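Side-chain contacts in minor fimbrium anchoring subunit Mfa2 (Porphyromonas gingivalis, PDB 5NFI), which holds the minor fimbriae in the outer membrane through its interaction with Mfa1 and regulates their length: residues A53-I58 with Y132-A137; Y31-D36 with Y170-T175; S152-E157 with D264-V269; L213-K218 with R222-T227. One frame throughout, in Å; residues are numbered along the deposited sequence.

Contact 1 of 4, residues A53-I58 with Y132-A137; sequences AKEWLI and YIHTRA
Glu55 and His134 meet through a single polar bond: His134 ND1 donates to Glu55 OE2 at 2.5 Å, with an N-H...O angle of 152°. The oxygen offers its syn lone pair, the one on the side of OE1, and lies at the edge of the imidazole, only slightly out of the ring plane. Carboxylate and ring are tilted against each other by 32°. Glutamate suits this place because its chain, extended beyond CG, is long enough to span the gap between the backbones, where Glu55 CA and His134 CA are 8.7 Å apart. The carboxylate would probably stabilise a protonated imidazole. Two residues along, the pairing turns apolar: Leu57 CD1 comes to 3.9 Å from Tyr132 CD2, approaching the ring obliquely. Leucine suits this spot because its branched end supplies a methyl for the aromatic ring.

Between the two segments runs strand 3-10, whose Tyr6 stacks on His134, meets Tyr132 edge-to-face and touches both Glu55 and Leu57. The arrangement is thus a contact within a beta sheet between the strands, and the residues at their ends, that flank strand 3-10 on either side, their side chains reaching over the strand that separates them.

Contact 2 of 4, residues Y31-D36 with Y170-T175; sequences YAFDKD and YRFDGT
Phe172 projects from the turn that follows strand 169-171 onto the rings of Tyr31 and Phe33. Its CB already meets Phe33, lying 3.7 Å from Phe33 CZ, and Phe172 CG is at the same separation from that atom. With CG anti to its own carbonyl carbon (chi1 -85°), the Phe172 ring is turned toward the side chains of Tyr31 and Phe33. Here Phe172 CD2 sits between two neighbours, 3.7 Å from Phe33 CZ and 4.1 Å from Tyr31 CD2. The three rings make an aromatic cluster in the interior, where large aromatic residues suit the space between the end of a strand and a turn. Asp173 shapes that turn: its OD1 accepts from Thr175 N at 3.1 Å, an Asx turn. Farther out, Phe172 CE2 stands 4.1 Å above the plane of the Tyr31 ring, over its centre. The pair is T-shaped, the edge of phenylalanine pointing at the face of tyrosine with planes at 90°. Against Phe33 the Phe172 ring is merely oblique, the planes 55° apart. Leu94 and Thr88 also touch the Phe172 side chain.

Contact 3 of 4, residues S152-E157 with D264-V269; sequences SLPHPE and DTYVVV
The Tyr266 ring receives Pro154 on one face and pairs edge-to-face with the imidazole of His258. Pro154 CD lies 3.7 Å from the centroid of the Tyr266 ring and 26° off its normal, a CH-pi contact displaced toward the phenol end, where Pro154 CD is 3.3 Å from Tyr266 CZ. The neighbouring ring carbon reaches farther along, so that Pro154 CG comes to 3.3 Å from Tyr266 OH. The two side chains approach from opposite directions, tyrosine from strand 266-273 and proline from the loop after strand 133-151. With CG anti to its carbonyl carbon (chi1 -77°), Tyr266 presents a broad face to that loop. At the root of the tyrosine, Leu153 CD1 packs 4.2 Å from Tyr266 CB, and Tyr159 touches both Leu153 and Tyr266. Strand 249-258 lies between strand 133-151, which precedes the loop, and strand 266-273, and Ser152 OG is hydrogen-bonded to its Ala256 O.

Proline suits its place because it is compact and rigid, and its CD, bonded to the amide nitrogen, carries slightly polarised C-H groups that an electron-rich phenol ring should attract. With no hydrogen bond across the segments, the contact relies on dispersion and this weak electrostatic pull.

Contact 4 of 4, residues L213-K218 with R222-T227; sequences LSVTHK and REIFRT
Leu213-Lys218 and Arg222-Thr227 pair as the two arms of an antiparallel beta hairpin, interrupted by a classic bulge in which Ile224 and Phe225 both face Val215. Backbone bonds do most of the work. Leu213 and Thr227 exchange a reciprocal pair, while Val215 N donates to Phe225 O at 2.9 Å. Val215 O takes Phe225 N at 3.0 Å, plus a weak bond from Ile224 N; beyond the bulge, His217 N gives to Arg222 O at 2.8 Å.

The apolar contacts centre on Val215, whose beta branching suits an extended strand. Its CB lies 4.0 Å from Phe225 CB, and its CG1 is 4.1 Å from Ile224 CG1; Leu254 touches both Val215 and Phe225.

Polar and charged side chains share the face carrying Ser214, Thr216, Glu223 and Arg226. There Glu223 stretches along the hairpin, with CG anti to the backbone N (chi1 180°). Glu223 OE1 takes a long, weak salt-bridge bond (3.4 Å) from Arg226 NE on its own strand, and the carboxylate leans over serine, placing Glu223 OE2 3.7 Å from Ser214 CB.

The contacts form two groups on opposite sides of the centre of a strand-rich chain. Contacts 1 and 2 have centres 17 Å apart and do not touch; contacts 3 and 4 are about 10 Å apart and do, through Val268 on Phe225 and Tyr266 on Ile224. Between the groups the centres lie 38 to 54 Å apart. Contact 1 is nested within the loop closed by contact 2, and contact 4 within that closed by contact 3. Contacts 2 and 3 cross along the chain, since 152-157 precedes 170-175. Strand 133-151, interrupted by a bulge or short loop, leads from contact 1 to the loop of contact 3 and so joins the two regions. The family belongs to the transthyretin clan, consistent with this beta-rich build.

Contact 1 of 4, residues A53-I58 with Y132-A137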
loop_
_atom_site.group_PDB
_atom_site.type_symbol
_atom_site.label_atom_id
_atom_site.label_comp_id
_atom_site.label_asym_id
_atom_site.label_seq_id
_atom_site.Cartn_x
_atom_site.Cartn_y
_atom_site.Cartn_z
ATOM N N ALA A 53 -7.021 -5.995 23.654
ATOM C CA ALA A 53 -6.263 -6.570 24.750
ATOM C C ALA A 53 -5.504 -7.830 24.338
ATOM O O ALA A 53 -5.138 -8.645 25.188
ATOM C CB ALA A 53 -7.183 -6.872 25.898
ATOM N N LYS A 54 -5.267 -8.003 23.042
ATOM C CA LYS A 54 -4.493 -9.153 22.601
ATOM C C LYS A 54 -3.043 -8.762 22.338
ATOM O O LYS A 54 -2.763 -7.689 21.794
ATOM C CB LYS A 54 -5.098 -9.793 21.349
ATOM C CG LYS A 54 -4.398 -11.093 20.976
ATOM C CD LYS A 54 -5.279 -12.045 20.177
ATOM C CE LYS A 54 -4.604 -13.427 20.022
ATOM N NZ LYS A 54 -3.464 -13.651 20.973
ATOM N N GLU A 55 -2.124 -9.640 22.736
ATOM C CA GLU A 55 -0.702 -9.399 22.542
ATOM C C GLU A 55 -0.011 -10.578 21.878
ATOM O O GLU A 55 -0.486 -11.711 21.934
ATOM C CB GLU A 55 -0.031 -9.096 23.877
ATOM C CG GLU A 55 -0.583 -7.893 24.575
ATOM C CD GLU A 55 0.194 -7.563 25.820
ATOM O OE1 GLU A 55 -0.180 -8.060 26.907
ATOM O OE2 GLU A 55 1.178 -6.804 25.712
ATOM N N TRP A 56 1.120 -10.298 21.242
ATOM C CA TRP A 56 1.932 -11.330 20.605
ATOM C C TRP A 56 3.368 -11.190 21.083
ATOM O O TRP A 56 3.936 -10.102 21.011
ATOM C CB TRP A 56 1.861 -11.220 19.071
ATOM C CG TRP A 56 0.606 -11.798 18.480
ATOM C CD1 TRP A 56 0.412 -13.082 18.066
ATOM C CD2 TRP A 56 -0.629 -11.113 18.247
ATOM N NE1 TRP A 56 -0.867 -13.242 17.589
ATOM C CE2 TRP A 56 -1.527 -12.051 17.690
ATOM C CE3 TRP A 56 -1.064 -9.801 18.456
ATOM C CZ2 TRP A 56 -2.829 -11.719 17.345
ATOM C CZ3 TRP A 56 -2.356 -9.471 18.108
ATOM C CH2 TRP A 56 -3.225 -10.426 17.560
ATOM N N LEU A 57 3.952 -12.280 21.576
ATOM C CA LEU A 57 5.327 -12.249 22.061
ATOM C C LEU A 57 6.328 -12.328 20.918
ATOM O O LEU A 57 6.248 -13.208 20.070
ATOM C CB LEU A 57 5.579 -13.387 23.049
ATOM C CG LEU A 57 6.989 -13.463 23.657
ATOM C CD1 LEU A 57 7.374 -12.176 24.400
ATOM C CD2 LEU A 57 7.107 -14.661 24.572
ATOM N N ILE A 58 7.264 -11.390 20.915
ATOM C CA ILE A 58 8.350 -11.325 19.957
ATOM C C ILE A 58 9.623 -11.667 20.717
ATOM O O ILE A 58 10.140 -10.847 21.486
ATOM C CB ILE A 58 8.470 -9.924 19.299
ATOM C CG1 ILE A 58 7.116 -9.449 18.766
ATOM C CG2 ILE A 58 9.481 -9.932 18.179
ATOM C CD1 ILE A 58 6.466 -10.421 17.795
ATOM N N TYR A 132 9.410 -9.390 30.624
ATOM C CA TYR A 132 9.370 -9.038 29.231
ATOM C C TYR A 132 8.884 -7.593 29.204
ATOM O O TYR A 132 8.362 -7.101 30.204
ATOM C CB TYR A 132 8.410 -9.940 28.466
ATOM C CG TYR A 132 8.589 -11.416 28.703
ATOM C CD1 TYR A 132 8.016 -12.037 29.806
ATOM C CD2 TYR A 132 9.308 -12.197 27.812
ATOM C CE1 TYR A 132 8.174 -13.393 30.025
ATOM C CE2 TYR A 132 9.466 -13.552 28.016
ATOM C CZ TYR A 132 8.896 -14.145 29.122
ATOM O OH TYR A 132 9.053 -15.493 29.332
ATOM N N ILE A 133 9.033 -6.907 28.079
ATOM C CA ILE A 133 8.477 -5.565 27.971
ATOM C C ILE A 133 7.222 -5.587 27.107
ATOM O O ILE A 133 6.834 -6.628 26.577
ATOM C CB ILE A 133 9.494 -4.567 27.399
ATOM C CG1 ILE A 133 9.837 -4.907 25.954
ATOM C CG2 ILE A 133 10.759 -4.564 28.235
ATOM C CD1 ILE A 133 11.000 -4.114 25.436
ATOM N N HIS A 134 6.569 -4.439 26.994
ATOM C CA HIS A 134 5.378 -4.330 26.166
ATOM C C HIS A 134 5.453 -3.115 25.274
ATOM O O HIS A 134 6.197 -2.180 25.557
ATOM C CB HIS A 134 4.125 -4.263 27.026
ATOM C CG HIS A 134 3.879 -5.509 27.813
ATOM N ND1 HIS A 134 2.833 -6.366 27.546
ATOM C CD2 HIS A 134 4.550 -6.048 28.857
ATOM C CE1 HIS A 134 2.866 -7.377 28.397
ATOM N NE2 HIS A 134 3.899 -7.208 29.203
ATOM N N THR A 135 4.679 -3.144 24.194
ATOM C CA THR A 135 4.554 -2.015 23.295
ATOM C C THR A 135 3.314 -2.193 22.419
ATOM O O THR A 135 2.690 -3.251 22.431
ATOM C CB THR A 135 5.804 -1.853 22.413
ATOM O OG1 THR A 135 5.752 -0.602 21.714
ATOM C CG2 THR A 135 5.908 -2.991 21.410
ATOM N N ARG A 136 2.954 -1.137 21.691
ATOM C CA ARG A 136 1.856 -1.151 20.731
ATOM C C ARG A 136 2.392 -0.748 19.368
ATOM O O ARG A 136 3.384 -0.012 19.284
ATOM C CB ARG A 136 0.736 -0.191 21.142
ATOM C CG ARG A 136 0.096 -0.514 22.454
ATOM C CD ARG A 136 -0.924 0.532 22.889
ATOM N NE ARG A 136 -2.161 0.522 22.105
ATOM C CZ ARG A 136 -2.653 1.557 21.416
ATOM N NH1 ARG A 136 -2.019 2.727 21.395
ATOM N NH2 ARG A 136 -3.803 1.431 20.764
ATOM N N ALA A 137 1.725 -1.207 18.307
ATOM C CA ALA A 137 2.081 -0.824 16.940
ATOM C C ALA A 137 0.842 -0.492 16.108
ATOM O O ALA A 137 -0.161 -1.192 16.184
ATOM C CB ALA A 137 2.875 -1.929 16.279
#

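Contact 2 of 4, residues Y31-D36 with Y170-T175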
loop_
_atom_site.group_PDB
_atom_site.type_symbol
_atom_site.label_atom_id
_atom_site.label_comp_id
_atom_site.label_asym_id
_atom_site.label_seq_id
_atom_site.Cartn_x
_atom_site.Cartn_y
_atom_site.Cartn_z
ATOM N N TYR A 31 9.091 -8.635 12.695
ATOM C CA TYR A 31 10.548 -8.693 12.729
ATOM C C TYR A 31 11.100 -7.745 13.779
ATOM O O TYR A 31 10.508 -6.693 14.053
ATOM C CB TYR A 31 11.140 -8.348 11.350
ATOM C CG TYR A 31 10.581 -9.211 10.255
ATOM C CD1 TYR A 31 11.066 -10.489 10.049
ATOM C CD2 TYR A 31 9.543 -8.760 9.444
ATOM C CE1 TYR A 31 10.550 -11.292 9.069
ATOM C CE2 TYR A 31 9.010 -9.565 8.461
ATOM C CZ TYR A 31 9.525 -10.834 8.281
ATOM O OH TYR A 31 9.014 -11.660 7.314
ATOM N N ALA A 32 12.240 -8.110 14.356
ATOM C CA ALA A 32 12.909 -7.246 15.324
ATOM C C ALA A 32 14.300 -6.900 14.815
ATOM O O ALA A 32 15.080 -7.781 14.455
ATOM C CB ALA A 32 12.980 -7.909 16.689
ATOM N N PHE A 33 14.589 -5.605 14.761
ATOM C CA PHE A 33 15.903 -5.127 14.373
ATOM C C PHE A 33 16.496 -4.416 15.571
ATOM O O PHE A 33 15.763 -3.851 16.388
ATOM C CB PHE A 33 15.809 -4.213 13.144
ATOM C CG PHE A 33 15.406 -4.945 11.892
ATOM C CD1 PHE A 33 14.126 -5.455 11.754
ATOM C CD2 PHE A 33 16.317 -5.166 10.884
ATOM C CE1 PHE A 33 13.764 -6.158 10.632
ATOM C CE2 PHE A 33 15.961 -5.873 9.756
ATOM C CZ PHE A 33 14.683 -6.367 9.631
ATOM N N ASP A 34 17.819 -4.470 15.695
ATOM C CA ASP A 34 18.497 -3.899 16.855
ATOM C C ASP A 34 19.104 -2.522 16.588
ATOM O O ASP A 34 18.810 -1.888 15.577
ATOM C CB ASP A 34 19.582 -4.856 17.356
ATOM C CG ASP A 34 20.617 -5.185 16.299
ATOM O OD1 ASP A 34 20.933 -4.319 15.458
ATOM O OD2 ASP A 34 21.134 -6.326 16.320
ATOM N N LYS A 35 19.958 -2.085 17.508
ATOM C CA LYS A 35 20.620 -0.790 17.427
ATOM C C LYS A 35 21.258 -0.540 16.061
ATOM O O LYS A 35 21.362 0.604 15.633
ATOM C CB LYS A 35 21.684 -0.663 18.531
ATOM C CG LYS A 35 23.073 -1.160 18.131
ATOM C CD LYS A 35 24.132 -0.881 19.196
ATOM C CE LYS A 35 25.524 -0.741 18.569
ATOM N NZ LYS A 35 25.709 0.517 17.759
ATOM N N ASP A 36 21.661 -1.609 15.373
ATOM C CA ASP A 36 22.394 -1.496 14.107
ATOM C C ASP A 36 21.524 -1.717 12.872
ATOM O O ASP A 36 22.003 -1.616 11.745
ATOM C CB ASP A 36 23.558 -2.486 14.082
ATOM C CG ASP A 36 24.541 -2.250 15.210
ATOM O OD1 ASP A 36 24.865 -1.068 15.482
ATOM O OD2 ASP A 36 24.988 -3.241 15.828
ATOM N N TYR A 170 8.891 -3.491 -1.218
ATOM C CA TYR A 170 9.001 -2.825 0.071
ATOM C C TYR A 170 10.184 -3.331 0.886
ATOM O O TYR A 170 10.494 -4.533 0.888
ATOM C CB TYR A 170 7.688 -2.973 0.839
ATOM C CG TYR A 170 6.568 -2.245 0.147
ATOM C CD1 TYR A 170 5.954 -2.793 -0.976
ATOM C CD2 TYR A 170 6.143 -0.990 0.580
ATOM C CE1 TYR A 170 4.947 -2.125 -1.660
ATOM C CE2 TYR A 170 5.120 -0.314 -0.102
ATOM C CZ TYR A 170 4.533 -0.895 -1.226
ATOM O OH TYR A 170 3.528 -0.260 -1.916
ATOM N N ARG A 171 10.858 -2.398 1.556
ATOM C CA ARG A 171 11.930 -2.741 2.478
ATOM C C ARG A 171 11.333 -3.362 3.735
ATOM O O ARG A 171 10.111 -3.436 3.870
ATOM C CB ARG A 171 12.756 -1.510 2.821
ATOM C CG ARG A 171 13.336 -0.836 1.613
ATOM C CD ARG A 171 14.316 0.255 2.001
ATOM N NE ARG A 171 14.294 1.350 1.034
ATOM C CZ ARG A 171 14.905 1.302 -0.145
ATOM N NH1 ARG A 171 15.588 0.211 -0.490
ATOM N NH2 ARG A 171 14.835 2.339 -0.975
ATOM N N PHE A 172 12.181 -3.814 4.656
ATOM C CA PHE A 172 11.677 -4.387 5.895
ATOM C C PHE A 172 10.926 -3.335 6.702
ATOM O O PHE A 172 9.797 -3.582 7.133
ATOM C CB PHE A 172 12.805 -5.008 6.705
ATOM C CG PHE A 172 13.115 -6.394 6.293
ATOM C CD1 PHE A 172 14.046 -6.644 5.311
ATOM C CD2 PHE A 172 12.442 -7.456 6.855
ATOM C CE1 PHE A 172 14.315 -7.938 4.909
ATOM C CE2 PHE A 172 12.715 -8.741 6.463
ATOM C CZ PHE A 172 13.649 -8.987 5.488
ATOM N N ASP A 173 11.527 -2.159 6.881
ATOM C CA ASP A 173 10.771 -1.026 7.398
ATOM C C ASP A 173 9.707 -0.767 6.342
ATOM O O ASP A 173 9.817 -1.265 5.225
ATOM C CB ASP A 173 11.659 0.191 7.655
ATOM C CG ASP A 173 12.402 0.680 6.406
ATOM O OD1 ASP A 173 11.885 0.576 5.272
ATOM O OD2 ASP A 173 13.525 1.203 6.570
ATOM N N GLY A 174 8.663 -0.019 6.628
ATOM C CA GLY A 174 7.580 -0.041 5.655
ATOM C C GLY A 174 7.808 0.694 4.339
ATOM O O GLY A 174 6.848 0.922 3.614
ATOM N N THR A 175 9.043 1.071 4.017
ATOM C CA THR A 175 9.239 2.019 2.915
ATOM C C THR A 175 9.323 1.394 1.515
ATOM O O THR A 175 9.742 0.250 1.345
ATOM C CB THR A 175 10.492 2.866 3.129
ATOM O OG1 THR A 175 11.652 2.080 2.865
ATOM C CG2 THR A 175 10.518 3.390 4.542
#

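Contact 3 of 4, residues S152-E157 with D264-V269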
loop_
_atom_site.group_PDB
_atom_site.type_symbol
_atom_site.label_atom_id
_atom_site.label_comp_id
_atom_site.label_asym_id
_atom_site.label_seq_id
_atom_site.Cartn_x
_atom_site.Cartn_y
_atom_site.Cartn_z
ATOM N N SER A 152 -18.682 10.360 -20.914
ATOM C CA SER A 152 -19.042 11.046 -22.146
ATOM C C SER A 152 -18.004 10.750 -23.221
ATOM O O SER A 152 -17.137 11.569 -23.521
ATOM C CB SER A 152 -19.191 12.550 -21.905
ATOM O OG SER A 152 -18.064 13.094 -21.241
ATOM N N LEU A 153 -18.109 9.561 -23.797
ATOM C CA LEU A 153 -17.067 9.021 -24.650
ATOM C C LEU A 153 -17.700 8.053 -25.639
ATOM O O LEU A 153 -18.275 7.050 -25.236
ATOM C CB LEU A 153 -16.007 8.325 -23.784
ATOM C CG LEU A 153 -14.681 7.794 -24.316
ATOM C CD1 LEU A 153 -13.691 8.908 -24.544
ATOM C CD2 LEU A 153 -14.131 6.819 -23.308
ATOM N N PRO A 154 -17.624 8.355 -26.938
ATOM C CA PRO A 154 -18.244 7.419 -27.873
ATOM C C PRO A 154 -17.452 6.126 -27.909
ATOM O O PRO A 154 -16.222 6.170 -27.842
ATOM C CB PRO A 154 -18.172 8.158 -29.215
ATOM C CG PRO A 154 -16.963 9.006 -29.092
ATOM C CD PRO A 154 -16.885 9.421 -27.634
ATOM N N HIS A 155 -18.144 4.999 -27.997
ATOM C CA HIS A 155 -17.472 3.703 -28.005
ATOM C C HIS A 155 -16.560 3.468 -26.790
ATOM O O HIS A 155 -15.365 3.197 -26.957
ATOM C CB HIS A 155 -16.654 3.558 -29.279
ATOM C CG HIS A 155 -17.424 3.874 -30.513
ATOM N ND1 HIS A 155 -18.611 3.252 -30.820
ATOM C CD2 HIS A 155 -17.183 4.753 -31.513
ATOM C CE1 HIS A 155 -19.071 3.730 -31.964
ATOM N NE2 HIS A 155 -18.217 4.635 -32.409
ATOM N N PRO A 156 -17.119 3.551 -25.572
ATOM C CA PRO A 156 -16.269 3.431 -24.377
ATOM C C PRO A 156 -15.532 2.099 -24.284
ATOM O O PRO A 156 -14.572 1.998 -23.531
ATOM C CB PRO A 156 -17.264 3.576 -23.214
ATOM C CG PRO A 156 -18.606 3.205 -23.815
ATOM C CD PRO A 156 -18.549 3.658 -25.238
ATOM N N GLU A 157 -15.975 1.096 -25.028
ATOM C CA GLU A 157 -15.280 -0.175 -25.049
ATOM C C GLU A 157 -13.940 -0.095 -25.794
ATOM O O GLU A 157 -13.117 -1.004 -25.679
ATOM C CB GLU A 157 -16.161 -1.259 -25.683
ATOM C CG GLU A 157 -16.368 -1.112 -27.188
ATOM C CD GLU A 157 -17.440 -0.105 -27.541
ATOM O OE1 GLU A 157 -17.908 0.609 -26.626
ATOM O OE2 GLU A 157 -17.823 -0.030 -28.730
ATOM N N ASP A 264 -9.699 15.133 -34.608
ATOM C CA ASP A 264 -10.908 14.319 -34.471
ATOM C C ASP A 264 -10.709 13.284 -33.355
ATOM O O ASP A 264 -11.011 12.105 -33.532
ATOM C CB ASP A 264 -11.249 13.629 -35.795
ATOM C CG ASP A 264 -12.728 13.712 -36.143
ATOM O OD1 ASP A 264 -13.558 13.887 -35.224
ATOM O OD2 ASP A 264 -13.059 13.610 -37.350
ATOM N N THR A 265 -10.165 13.734 -32.222
ATOM C CA THR A 265 -9.771 12.851 -31.126
ATOM C C THR A 265 -10.342 13.379 -29.807
ATOM O O THR A 265 -10.708 14.543 -29.706
ATOM C CB THR A 265 -8.217 12.711 -31.074
ATOM O OG1 THR A 265 -7.821 11.501 -31.736
ATOM C CG2 THR A 265 -7.665 12.721 -29.651
ATOM N N TYR A 266 -10.475 12.511 -28.815
ATOM C CA TYR A 266 -10.989 12.926 -27.532
ATOM C C TYR A 266 -9.868 13.253 -26.581
ATOM O O TYR A 266 -8.731 12.789 -26.733
ATOM C CB TYR A 266 -11.904 11.846 -26.966
ATOM C CG TYR A 266 -13.216 11.918 -27.671
ATOM C CD1 TYR A 266 -13.335 11.481 -28.983
ATOM C CD2 TYR A 266 -14.318 12.504 -27.071
ATOM C CE1 TYR A 266 -14.520 11.586 -29.666
ATOM C CE2 TYR A 266 -15.518 12.617 -27.752
ATOM C CZ TYR A 266 -15.609 12.155 -29.054
ATOM O OH TYR A 266 -16.791 12.249 -29.745
ATOM N N VAL A 267 -10.190 14.095 -25.615
ATOM C CA VAL A 267 -9.257 14.461 -24.573
ATOM C C VAL A 267 -9.984 14.517 -23.252
ATOM O O VAL A 267 -11.209 14.510 -23.221
ATOM C CB VAL A 267 -8.627 15.817 -24.829
ATOM C CG1 VAL A 267 -7.737 15.763 -26.046
ATOM C CG2 VAL A 267 -9.719 16.844 -24.983
ATOM N N VAL A 268 -9.230 14.586 -22.161
ATOM C CA VAL A 268 -9.820 14.669 -20.831
ATOM C C VAL A 268 -9.765 16.122 -20.367
ATOM O O VAL A 268 -8.708 16.750 -20.402
ATOM C CB VAL A 268 -9.092 13.738 -19.843
ATOM C CG1 VAL A 268 -9.421 14.090 -18.402
ATOM C CG2 VAL A 268 -9.423 12.280 -20.125
ATOM N N VAL A 269 -10.913 16.654 -19.953
ATOM C CA VAL A 269 -11.068 18.075 -19.642
ATOM C C VAL A 269 -11.520 18.340 -18.210
ATOM O O VAL A 269 -11.858 19.474 -17.875
ATOM C CB VAL A 269 -12.103 18.752 -20.579
ATOM C CG1 VAL A 269 -11.622 18.744 -22.031
ATOM C CG2 VAL A 269 -13.452 18.063 -20.453
#

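Contact 4 of 4, residues L213-K218 with R222-T227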
loop_
_atom_site.group_PDB
_atom_site.type_symbol
_atom_site.label_atom_id
_atom_site.label_comp_id
_atom_site.label_asym_id
_atom_site.label_seq_id
_atom_site.Cartn_x
_atom_site.Cartn_y
_atom_site.Cartn_z
ATOM N N LEU A 213 -1.782 7.467 -13.843
ATOM C CA LEU A 213 -3.107 7.088 -14.316
ATOM C C LEU A 213 -3.171 7.475 -15.783
ATOM O O LEU A 213 -2.704 8.557 -16.150
ATOM C CB LEU A 213 -4.202 7.784 -13.515
ATOM C CG LEU A 213 -5.630 7.433 -13.929
ATOM C CD1 LEU A 213 -5.910 5.978 -13.612
ATOM C CD2 LEU A 213 -6.642 8.356 -13.248
ATOM N N SER A 214 -3.706 6.600 -16.632
ATOM C CA SER A 214 -3.707 6.897 -18.060
ATOM C C SER A 214 -4.884 6.288 -18.802
ATOM O O SER A 214 -5.431 5.263 -18.379
ATOM C CB SER A 214 -2.440 6.399 -18.698
ATOM O OG SER A 214 -2.667 5.090 -19.165
ATOM N N VAL A 215 -5.269 6.933 -19.908
ATOM C CA VAL A 215 -6.363 6.462 -20.759
ATOM C C VAL A 215 -5.868 6.357 -22.179
ATOM O O VAL A 215 -5.295 7.324 -22.726
ATOM C CB VAL A 215 -7.599 7.391 -20.732
ATOM C CG1 VAL A 215 -8.734 6.782 -21.553
ATOM C CG2 VAL A 215 -8.069 7.614 -19.319
ATOM N N THR A 216 -6.113 5.192 -22.775
ATOM C CA THR A 216 -5.607 4.849 -24.096
ATOM C C THR A 216 -6.710 4.384 -25.062
ATOM O O THR A 216 -7.609 3.644 -24.690
ATOM C CB THR A 216 -4.546 3.731 -23.991
ATOM O OG1 THR A 216 -3.420 4.207 -23.243
ATOM C CG2 THR A 216 -4.091 3.282 -25.367
ATOM N N HIS A 217 -6.636 4.810 -26.309
ATOM C CA HIS A 217 -7.532 4.288 -27.329
ATOM C C HIS A 217 -6.959 2.965 -27.825
ATOM O O HIS A 217 -5.966 2.959 -28.555
ATOM C CB HIS A 217 -7.692 5.300 -28.472
ATOM C CG HIS A 217 -8.674 4.880 -29.517
ATOM N ND1 HIS A 217 -8.296 4.526 -30.792
ATOM C CD2 HIS A 217 -10.021 4.748 -29.473
ATOM C CE1 HIS A 217 -9.368 4.193 -31.488
ATOM N NE2 HIS A 217 -10.427 4.318 -30.712
ATOM N N LYS A 218 -7.575 1.853 -27.420
ATOM C CA LYS A 218 -7.052 0.509 -27.688
ATOM C C LYS A 218 -6.816 0.175 -29.172
ATOM O O LYS A 218 -5.758 -0.369 -29.516
ATOM C CB LYS A 218 -7.990 -0.552 -27.086
ATOM C CG LYS A 218 -8.057 -0.556 -25.575
ATOM C CD LYS A 218 -8.764 -1.794 -25.053
ATOM C CE LYS A 218 -10.242 -1.750 -25.350
ATOM N NZ LYS A 218 -10.849 -3.120 -25.503
ATOM N N ARG A 222 -3.395 4.903 -29.249
ATOM C CA ARG A 222 -3.229 6.324 -28.961
ATOM C C ARG A 222 -3.613 6.661 -27.529
ATOM O O ARG A 222 -4.795 6.685 -27.177
ATOM C CB ARG A 222 -4.063 7.169 -29.914
ATOM C CG ARG A 222 -4.121 8.639 -29.530
ATOM C CD ARG A 222 -5.292 9.332 -30.215
ATOM N NE ARG A 222 -5.229 10.781 -30.078
ATOM C CZ ARG A 222 -4.662 11.589 -30.969
ATOM N NH1 ARG A 222 -4.104 11.081 -32.065
ATOM N NH2 ARG A 222 -4.647 12.903 -30.767
ATOM N N GLU A 223 -2.606 6.916 -26.705
ATOM C CA GLU A 223 -2.846 7.398 -25.355
ATOM C C GLU A 223 -3.396 8.823 -25.396
ATOM O O GLU A 223 -2.678 9.753 -25.733
ATOM C CB GLU A 223 -1.557 7.344 -24.531
ATOM C CG GLU A 223 -1.717 7.840 -23.107
ATOM C CD GLU A 223 -0.423 7.782 -22.321
ATOM O OE1 GLU A 223 0.372 8.750 -22.406
ATOM O OE2 GLU A 223 -0.204 6.775 -21.612
ATOM N N ILE A 224 -4.669 8.989 -25.051
ATOM C CA ILE A 224 -5.294 10.304 -25.078
ATOM C C ILE A 224 -5.169 11.028 -23.740
ATOM O O ILE A 224 -5.423 12.228 -23.666
ATOM C CB ILE A 224 -6.788 10.221 -25.464
ATOM C CG1 ILE A 224 -7.620 9.631 -24.328
ATOM C CG2 ILE A 224 -6.972 9.395 -26.722
ATOM C CD1 ILE A 224 -9.115 9.621 -24.608
ATOM N N PHE A 225 -4.787 10.310 -22.679
ATOM C CA PHE A 225 -4.631 10.969 -21.379
ATOM C C PHE A 225 -3.579 10.320 -20.471
ATOM O O PHE A 225 -3.436 9.096 -20.426
ATOM C CB PHE A 225 -5.979 11.012 -20.670
ATOM C CG PHE A 225 -5.925 11.604 -19.293
ATOM C CD1 PHE A 225 -5.880 12.973 -19.114
ATOM C CD2 PHE A 225 -5.935 10.787 -18.165
ATOM C CE1 PHE A 225 -5.843 13.528 -17.849
ATOM C CE2 PHE A 225 -5.897 11.344 -16.890
ATOM C CZ PHE A 225 -5.855 12.718 -16.736
ATOM N N ARG A 226 -2.845 11.158 -19.743
ATOM C CA ARG A 226 -1.847 10.700 -18.781
ATOM C C ARG A 226 -1.634 11.737 -17.676
ATOM O O ARG A 226 -1.391 12.906 -17.959
ATOM C CB ARG A 226 -0.524 10.399 -19.491
ATOM C CG ARG A 226 0.709 10.584 -18.617
ATOM C CD ARG A 226 1.989 10.209 -19.347
ATOM N NE ARG A 226 2.138 8.757 -19.453
ATOM C CZ ARG A 226 2.931 8.018 -18.676
ATOM N NH1 ARG A 226 3.663 8.596 -17.724
ATOM N NH2 ARG A 226 2.996 6.699 -18.849
ATOM N N THR A 227 -1.739 11.318 -16.418
ATOM C CA THR A 227 -1.406 12.210 -15.292
ATOM C C THR A 227 -0.834 11.461 -14.082
ATOM O O THR A 227 -1.122 10.274 -13.870
ATOM C CB THR A 227 -2.630 13.013 -14.805
ATOM O OG1 THR A 227 -2.218 13.932 -13.791
ATOM C CG2 THR A 227 -3.686 12.101 -14.215
#